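PDB 2GX8: NIF3-related protein, which is of unknown function but belongs to the NIF3 family and binds zinc at a two-metal site, with an inserted domain thought to be regulatory. Local coordinates for residues 27-32 with 378-383; 62-67 with 85-90. All coordinates share one frame; numbering follows the deposited sequence.

Contact 1 (27-32 with 378-383)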
loop_
_atom_site.group_PDB
_atom_site.type_symbol
_atom_site.label_atom_id
_atom_site.label_comp_id
_atom_site.label_asym_id
_atom_site.label_seq_id
_atom_site.Cartn_x
_atom_site.Cartn_y
_atom_site.Cartn_z
ATOM N N LYS C 27 19.131 -22.769 44.454
ATOM C CA LYS C 27 17.763 -22.294 44.261
ATOM C C LYS C 27 17.171 -22.817 42.931
ATOM O O LYS C 27 17.875 -22.866 41.905
ATOM C CB LYS C 27 17.784 -20.755 44.231
ATOM C CG LYS C 27 16.527 -20.087 43.677
ATOM C CD LYS C 27 16.807 -18.647 43.324
ATOM C CE LYS C 27 15.589 -17.982 42.749
ATOM N NZ LYS C 27 15.894 -16.557 42.483
ATOM N N ILE C 28 15.893 -23.213 42.956
ATOM C CA ILE C 28 15.184 -23.606 41.736
ATOM C C ILE C 28 14.595 -22.304 41.200
ATOM O O ILE C 28 13.778 -21.660 41.869
ATOM C CB ILE C 28 14.062 -24.639 41.978
ATOM C CG1 ILE C 28 14.612 -25.905 42.644
ATOM C CG2 ILE C 28 13.388 -25.001 40.670
ATOM C CD1 ILE C 28 13.557 -26.973 42.903
ATOM N N PRO C 29 15.026 -21.900 40.000
ATOM C CA PRO C 29 14.604 -20.644 39.410
ATOM C C PRO C 29 13.285 -20.755 38.693
ATOM O O PRO C 29 12.795 -21.858 38.468
ATOM C CB PRO C 29 15.676 -20.404 38.355
ATOM C CG PRO C 29 15.988 -21.763 37.883
ATOM C CD PRO C 29 15.951 -22.630 39.115
ATOM N N ASN C 30 12.716 -19.612 38.340
ATOM C CA ASN C 30 11.513 -19.619 37.551
ATOM C C ASN C 30 11.907 -19.399 36.089
ATOM O O ASN C 30 13.076 -19.157 35.795
ATOM C CB ASN C 30 10.465 -18.627 38.085
ATOM C CG ASN C 30 10.842 -17.180 37.874
ATOM O OD1 ASN C 30 11.656 -16.846 37.026
ATOM N ND2 ASN C 30 10.210 -16.304 38.626
ATOM N N GLY C 31 10.958 -19.502 35.172
ATOM C CA GLY C 31 11.262 -19.316 33.755
ATOM C C GLY C 31 11.874 -17.965 33.423
ATOM O O GLY C 31 12.816 -17.895 32.616
ATOM N N HIS C 32 11.375 -16.907 34.077
ATOM C CA HIS C 32 11.816 -15.532 33.821
ATOM C C HIS C 32 13.291 -15.303 34.038
ATOM O O HIS C 32 13.927 -14.571 33.280
ATOM C CB HIS C 32 11.070 -14.529 34.684
ATOM C CG HIS C 32 9.623 -14.388 34.352
ATOM N ND1 HIS C 32 9.183 -14.049 33.093
ATOM C CD2 HIS C 32 8.522 -14.447 35.137
ATOM C CE1 HIS C 32 7.864 -13.963 33.102
ATOM N NE2 HIS C 32 7.439 -14.188 34.333
ATOM N N LYS C 378 25.497 -18.874 38.494
ATOM C CA LYS C 378 24.542 -18.250 39.411
ATOM C C LYS C 378 23.828 -19.202 40.374
ATOM O O LYS C 378 22.713 -18.928 40.807
ATOM C CB LYS C 378 23.584 -17.319 38.659
ATOM C CG LYS C 378 24.312 -16.080 38.179
ATOM C CD LYS C 378 23.441 -15.060 37.492
ATOM C CE LYS C 378 24.305 -13.846 37.164
ATOM N NZ LYS C 378 23.562 -12.772 36.468
ATOM N N LYS C 379 24.495 -20.312 40.692
ATOM C CA LYS C 379 24.046 -21.297 41.690
ATOM C C LYS C 379 22.679 -21.927 41.459
ATOM O O LYS C 379 22.159 -22.594 42.359
ATOM C CB LYS C 379 24.032 -20.683 43.110
ATOM C CG LYS C 379 25.269 -19.883 43.606
ATOM C CD LYS C 379 26.554 -20.693 43.882
ATOM C CE LYS C 379 27.447 -20.875 42.640
ATOM N NZ LYS C 379 28.775 -21.492 42.965
ATOM N N LEU C 380 22.107 -21.718 40.273
ATOM C CA LEU C 380 20.767 -22.211 39.928
ATOM C C LEU C 380 20.695 -23.700 39.700
ATOM O O LEU C 380 21.559 -24.295 39.058
ATOM C CB LEU C 380 20.207 -21.477 38.710
ATOM C CG LEU C 380 19.905 -20.008 38.964
ATOM C CD1 LEU C 380 19.327 -19.367 37.726
ATOM C CD2 LEU C 380 18.944 -19.879 40.142
ATOM N N ASN C 381 19.634 -24.291 40.218
ATOM C CA ASN C 381 19.443 -25.719 40.134
ATOM C C ASN C 381 18.601 -26.080 38.905
ATOM O O ASN C 381 17.420 -26.426 39.025
ATOM C CB ASN C 381 18.801 -26.211 41.434
ATOM C CG ASN C 381 18.762 -27.721 41.539
ATOM O OD1 ASN C 381 19.090 -28.431 40.591
ATOM N ND2 ASN C 381 18.364 -28.221 42.706
ATOM N N VAL C 382 19.228 -25.973 37.729
ATOM C CA VAL C 382 18.588 -26.292 36.449
ATOM C C VAL C 382 19.528 -27.123 35.591
ATOM O O VAL C 382 20.717 -26.830 35.494
ATOM C CB VAL C 382 18.256 -25.049 35.565
ATOM C CG1 VAL C 382 17.179 -25.421 34.562
ATOM C CG2 VAL C 382 17.761 -23.891 36.359
ATOM N N HIS C 383 18.971 -28.137 34.944
ATOM C CA HIS C 383 19.705 -28.987 34.033
ATOM C C HIS C 383 19.251 -28.570 32.618
ATOM O O HIS C 383 18.065 -28.598 32.319
ATOM C CB HIS C 383 19.333 -30.446 34.313
ATOM C CG HIS C 383 20.245 -31.457 33.678
ATOM N ND1 HIS C 383 20.624 -31.404 32.350
ATOM C CD2 HIS C 383 20.793 -32.595 34.176
ATOM C CE1 HIS C 383 21.396 -32.440 32.067
ATOM N NE2 HIS C 383 21.506 -33.184 33.155
#

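Contact 2 (62-67 with 85-90)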
loop_
_atom_site.group_PDB
_atom_site.type_symbol
_atom_site.label_atom_id
_atom_site.label_comp_id
_atom_site.label_asym_id
_atom_site.label_seq_id
_atom_site.Cartn_x
_atom_site.Cartn_y
_atom_site.Cartn_z
ATOM N N LYS C 62 7.041 -19.809 36.962
ATOM C CA LYS C 62 6.803 -21.116 37.560
ATOM C C LYS C 62 8.168 -21.794 37.742
ATOM O O LYS C 62 9.075 -21.498 36.993
ATOM C CB LYS C 62 5.890 -21.926 36.613
ATOM C CG LYS C 62 6.509 -22.218 35.207
ATOM C CD LYS C 62 5.473 -22.637 34.150
ATOM C CE LYS C 62 6.110 -23.394 32.937
ATOM N NZ LYS C 62 7.385 -22.799 32.407
ATOM N N PRO C 63 8.344 -22.666 38.760
ATOM C CA PRO C 63 9.638 -23.363 38.962
ATOM C C PRO C 63 10.078 -24.212 37.763
ATOM O O PRO C 63 9.291 -25.020 37.267
ATOM C CB PRO C 63 9.364 -24.268 40.172
ATOM C CG PRO C 63 8.282 -23.566 40.903
ATOM C CD PRO C 63 7.383 -22.997 39.830
ATOM N N VAL C 64 11.324 -24.030 37.312
ATOM C CA VAL C 64 11.861 -24.746 36.138
ATOM C C VAL C 64 13.102 -25.580 36.507
ATOM O O VAL C 64 14.182 -25.023 36.706
ATOM C CB VAL C 64 12.219 -23.755 34.994
ATOM C CG1 VAL C 64 12.752 -24.501 33.760
ATOM C CG2 VAL C 64 11.025 -22.895 34.613
ATOM N N ARG C 65 12.947 -26.902 36.605
ATOM C CA ARG C 65 14.048 -27.798 36.972
ATOM C C ARG C 65 14.857 -28.257 35.767
ATOM O O ARG C 65 16.000 -28.668 35.915
ATOM C CB ARG C 65 13.526 -29.063 37.662
ATOM C CG ARG C 65 12.629 -28.881 38.882
ATOM C CD ARG C 65 12.047 -30.252 39.272
ATOM N NE ARG C 65 10.963 -30.225 40.263
ATOM C CZ ARG C 65 11.146 -30.209 41.582
ATOM N NH1 ARG C 65 12.377 -30.179 42.086
ATOM N NH2 ARG C 65 10.098 -30.205 42.408
ATOM N N HIS C 66 14.246 -28.240 34.586
ATOM C CA HIS C 66 14.870 -28.720 33.352
ATOM C C HIS C 66 14.409 -27.909 32.172
ATOM O O HIS C 66 13.236 -27.574 32.084
ATOM C CB HIS C 66 14.464 -30.157 33.041
ATOM C CG HIS C 66 14.986 -31.175 34.000
ATOM N ND1 HIS C 66 14.357 -31.466 35.194
ATOM C CD2 HIS C 66 16.046 -32.012 33.918
ATOM C CE1 HIS C 66 15.029 -32.413 35.820
ATOM N NE2 HIS C 66 16.056 -32.763 35.065
ATOM N N VAL C 67 15.331 -27.627 31.256
ATOM C CA VAL C 67 15.046 -26.853 30.027
ATOM C C VAL C 67 15.566 -27.619 28.802
ATOM O O VAL C 67 16.597 -28.293 28.895
ATOM C CB VAL C 67 15.739 -25.461 30.077
ATOM C CG1 VAL C 67 15.241 -24.542 29.005
ATOM C CG2 VAL C 67 15.506 -24.797 31.470
ATOM N N GLY C 85 11.152 -33.893 31.899
ATOM C CA GLY C 85 10.606 -33.034 32.961
ATOM C C GLY C 85 10.906 -31.568 32.647
ATOM O O GLY C 85 11.027 -30.727 33.540
ATOM N N ALA C 86 11.023 -31.261 31.356
ATOM C CA ALA C 86 11.325 -29.909 30.926
ATOM C C ALA C 86 10.037 -29.142 30.704
ATOM O O ALA C 86 9.187 -29.533 29.894
ATOM C CB ALA C 86 12.161 -29.929 29.644
ATOM N N ASN C 87 9.875 -28.032 31.399
ATOM C CA ASN C 87 8.662 -27.262 31.172
ATOM C C ASN C 87 8.919 -25.957 30.430
ATOM O O ASN C 87 8.102 -25.030 30.500
ATOM C CB ASN C 87 7.879 -27.051 32.484
ATOM C CG ASN C 87 8.688 -26.348 33.542
ATOM O OD1 ASN C 87 9.899 -26.222 33.427
ATOM N ND2 ASN C 87 8.016 -25.889 34.596
ATOM N N VAL C 88 10.071 -25.892 29.753
ATOM C CA VAL C 88 10.460 -24.758 28.915
ATOM C C VAL C 88 11.339 -25.267 27.800
ATOM O O VAL C 88 12.382 -25.904 28.059
ATOM C CB VAL C 88 11.301 -23.662 29.624
ATOM C CG1 VAL C 88 11.726 -22.596 28.607
ATOM C CG2 VAL C 88 10.546 -22.985 30.799
ATOM N N ILE C 89 10.932 -24.971 26.566
ATOM C CA ILE C 89 11.735 -25.302 25.409
ATOM C C ILE C 89 12.239 -24.006 24.738
ATOM O O ILE C 89 11.438 -23.106 24.402
ATOM C CB ILE C 89 10.938 -26.122 24.359
ATOM C CG1 ILE C 89 10.385 -27.421 24.980
ATOM C CG2 ILE C 89 11.801 -26.404 23.194
ATOM C CD1 ILE C 89 9.501 -28.298 24.022
ATOM N N ILE C 90 13.555 -23.887 24.581
ATOM C CA ILE C 90 14.102 -22.748 23.876
ATOM C C ILE C 90 14.388 -23.236 22.485
ATOM O O ILE C 90 15.260 -24.083 22.271
ATOM C CB ILE C 90 15.373 -22.199 24.516
ATOM C CG1 ILE C 90 15.044 -21.573 25.845
ATOM C CG2 ILE C 90 15.997 -21.101 23.635
ATOM C CD1 ILE C 90 16.253 -21.103 26.571
#

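Contact 1 (27-32 with 378-383)
A Schellman motif ends helix 362-377, and the chain that leaves it, on its way to strand 383-386, docks beside the N-terminal residues that lead into helix 31-38. Lys-379, with positive phi, is the C-prime residue of that motif, and Leu-380 and Asn-381, which follow at once, meet residues 27-29. The polar link is one backbone bond: Asn-381 N gives its hydrogen to Lys-27 O at 2.8 Å, nearly straight at 166°, while Asn-381 itself sits at the centre of an inverse gamma turn. Apolar contacts lie beside this bond. Leu-380 turns CG away from its own carbonyl carbon (chi1 -67°), which brings both methyls to the ring of Pro-29, and its CD2 also lies 4.0 Å from Lys-27 CD. These two side chains lie side by side, pointing the same way; beyond this point Lys-27 stays extended and ends in a salt bridge with Glu-33. Leu-37 and Ile-34 of helix 31-38 back Leu-380 and Val-382 respectively. Pro-29 CB stands 3.8 Å from Leu-380 CD2.

Contact 2 (62-67 with 85-90)
The flat groups here are the side-chain amide of Asn-87 and the imidazole of His-66. At the amide's edge, Asn-87 ND2 donates to Pro-63 O at 3.1 Å, with an angle of 160° at the hydrogen and the acceptor close to the amide plane. The other end of the same amide, OD1, rests against Val-64, with CG1 at 3.3 Å; OD1 is buried here and has no polar partner in the model. Asn-87 reaches this place because its CG lies between its backbone N and carbonyl carbon (chi1 58°). Coming from the opposite direction, the end of Lys-62 lies over one face of the Asn-87 amide, with CE 3.6 Å from ND2, and a bend at the last torsion (chi4 -44°) carries NZ to Asn-87 O at 3.0 Å. That ammonium stands above the carbonyl plane, off the lone pairs, and also hydrogen-bonds to Ala-59 O. The His-66 ring is met obliquely by Gly-85 O, while His-385 lies against it with nearly parallel planes. Between the backbones the join is slight: Asn-87 N to His-66 O is a weak bond, supplemented by CA-H...O contacts from Ala-86 to the same oxygen and from Val-67 to Val-88 O. The remaining contact is made by valines. The side chains of Val-64 and Val-88 cross at about a right angle, CG2 to CG2 3.8 Å, whereas Val-67 and Val-88 lie side by side with their CG1 methyls 4.0 Å apart. Helix 31-38 packs on this apolar side through Ile-34. The two segments thus begin the neighbouring parallel strands 66-70 and 88-91, joined through helix 75-84 as a beta-alpha-beta crossover.

Overall arrangement
Both contacts are partly buried, with centres about 22 and 21 Å from that of the chain and 10 Å from each other. Contact 2 is nested within the loop contact 1 closes, and together they assemble three neighbouring strands of the five-stranded sheet, from its middle to one side: contact 2 starts strands 66-70 and 88-91, while contact 1 leads into 383-386, one of the two outermost strands. Probable backbone hydrogen bonds tie them, Val-64 N to Pro-29 O and Val-67 N to His-383 O, and Ile-34 of helix 31-38 packs on both. Their chemistry differs: the loop-to-loop contact 1 relies on one main-chain bond and apolar packing, whereas contact 2 adds side-chain bonds from Lys-62 and Asn-87.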